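Local structure of cytoplasmic protein (Cryptococcus neoformans var. grubii serotype A, 7LPO) at residues 156-159 and 160-163. The protein probably hydrolyses steryl beta-glucosides, as a fungal sterylglucosidase of glycoside hydrolase family 5. Sequence-based numbering, arbitrary orientation.
Sequences APLW and TLYA
Thr160 reaches back to Pro157 with both its backbone and its hydroxyl, illustrating how one residue can tie down the chain as it enters a helix. With chi1 at 60°, Thr160 OG1 sits between the backbone N and the carbonyl carbon, where it gives its proton to Pro157 O (2.8 Å), approaching nearly in line with the C=O bond. Thr160 N donates to the same Pro157 O at 3.0 Å, but from above the carbonyl plane, so two donors grip one buried oxygen. The hydroxyl is also hydrogen-bonded to Trp147 NE1.

The same rotation brings the methyl CG2 of Thr160 over one face of the Trp159 indole, 4.0 Å from the centroid of the six-membered ring, a CH-pi contact offset toward the rim. Pro157 CG lies over that face too and meets Thr160 CG2 at 4.1 Å, its side chain crossing the threonine at about a right angle. The indole NE1 hydrogen-bonds to Glu109 O.

A second, apolar group forms around Leu158, whose CG packs 4.2 Å from Tyr162 CE2, while the phenol oxygen hydrogen-bonds to Glu66 and Arg348. Ala163 N then donates to Trp159 O (3.0 Å), the first i to i+4 bond of the alpha-helical kind within residues 156-163.

Residues 157-160 thus make a type I turn that runs directly into helix 159-163, and the hydroxyl bond to a carbonyl three residues back is that of an ST-staple. The motif starts the short helix 159-163 at the end of the loop that follows strand 137-143, in the family 5 TIM-barrel domain.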
loop_
_atom_site.group_PDB
_atom_site.type_symbol
_atom_site.label_atom_id
_atom_site.label_comp_id
_atom_site.label_asym_id
_atom_site.label_seq_id
_atom_site.Cartn_x
_atom_site.Cartn_y
_atom_site.Cartn_z
ATOM N N ALA A 156 -13.281 -5.789 0.578
ATOM C CA ALA A 156 -14.477 -6.220 -0.127
ATOM C C ALA A 156 -15.728 -6.137 0.755
ATOM O O ALA A 156 -15.644 -6.239 1.982
ATOM C CB ALA A 156 -14.299 -7.644 -0.632
ATOM N N PRO A 157 -16.901 -5.947 0.147
ATOM C CA PRO A 157 -18.135 -5.910 0.940
ATOM C C PRO A 157 -18.479 -7.278 1.508
ATOM O O PRO A 157 -18.106 -8.321 0.967
ATOM C CB PRO A 157 -19.198 -5.426 -0.054
ATOM C CG PRO A 157 -18.642 -5.723 -1.408
ATOM C CD PRO A 157 -17.135 -5.634 -1.274
ATOM N N LEU A 158 -19.215 -7.254 2.619
ATOM C CA LEU A 158 -19.531 -8.483 3.340
ATOM C C LEU A 158 -20.224 -9.515 2.457
ATOM O O LEU A 158 -20.050 -10.723 2.665
ATOM C CB LEU A 158 -20.409 -8.155 4.549
ATOM C CG LEU A 158 -21.001 -9.310 5.349
ATOM C CD1 LEU A 158 -19.921 -10.087 6.082
ATOM C CD2 LEU A 158 -22.022 -8.745 6.330
ATOM N N TRP A 159 -21.009 -9.076 1.476
ATOM C CA TRP A 159 -21.743 -10.062 0.703
ATOM C C TRP A 159 -20.834 -10.932 -0.156
ATOM O O TRP A 159 -21.290 -11.979 -0.627
ATOM C CB TRP A 159 -22.816 -9.386 -0.159
ATOM C CG TRP A 159 -22.368 -8.309 -1.120
ATOM C CD1 TRP A 159 -22.490 -6.965 -0.951
ATOM C CD2 TRP A 159 -21.784 -8.496 -2.414
ATOM N NE1 TRP A 159 -22.014 -6.299 -2.051
ATOM C CE2 TRP A 159 -21.572 -7.218 -2.965
ATOM C CE3 TRP A 159 -21.425 -9.621 -3.159
ATOM C CZ2 TRP A 159 -21.006 -7.032 -4.219
ATOM C CZ3 TRP A 159 -20.862 -9.435 -4.405
ATOM C CH2 TRP A 159 -20.657 -8.150 -4.925
ATOM N N THR A 160 -19.564 -10.550 -0.359
ATOM C CA THR A 160 -18.673 -11.427 -1.119
ATOM C C THR A 160 -18.378 -12.712 -0.357
ATOM O O THR A 160 -18.188 -13.767 -0.971
ATOM C CB THR A 160 -17.352 -10.724 -1.476
ATOM O OG1 THR A 160 -16.663 -10.311 -0.283
ATOM C CG2 THR A 160 -17.617 -9.526 -2.380
ATOM N N LEU A 161 -18.329 -12.646 0.975
ATOM C CA LEU A 161 -18.155 -13.861 1.769
ATOM C C LEU A 161 -19.302 -14.840 1.533
ATOM O O LEU A 161 -19.084 -16.043 1.332
ATOM C CB LEU A 161 -18.066 -13.510 3.252
ATOM C CG LEU A 161 -16.701 -13.097 3.794
ATOM C CD1 LEU A 161 -16.310 -11.772 3.196
ATOM C CD2 LEU A 161 -16.728 -13.008 5.314
ATOM N N TYR A 162 -20.538 -14.345 1.596
ATOM C CA TYR A 162 -21.686 -15.199 1.327
ATOM C C TYR A 162 -21.640 -15.744 -0.090
ATOM O O TYR A 162 -21.946 -16.917 -0.318
ATOM C CB TYR A 162 -22.969 -14.414 1.561
ATOM C CG TYR A 162 -23.271 -14.168 3.004
ATOM C CD1 TYR A 162 -23.709 -15.200 3.823
ATOM C CD2 TYR A 162 -23.120 -12.916 3.556
ATOM C CE1 TYR A 162 -24.003 -14.986 5.140
ATOM C CE2 TYR A 162 -23.415 -12.691 4.882
ATOM C CZ TYR A 162 -23.862 -13.731 5.664
ATOM O OH TYR A 162 -24.156 -13.509 6.984
ATOM N N ALA A 163 -21.236 -14.916 -1.055
ATOM C CA ALA A 163 -21.107 -15.404 -2.423
ATOM C C ALA A 163 -20.140 -16.581 -2.503
ATOM O O ALA A 163 -20.340 -17.492 -3.321
ATOM C CB ALA A 163 -20.663 -14.273 -3.343
#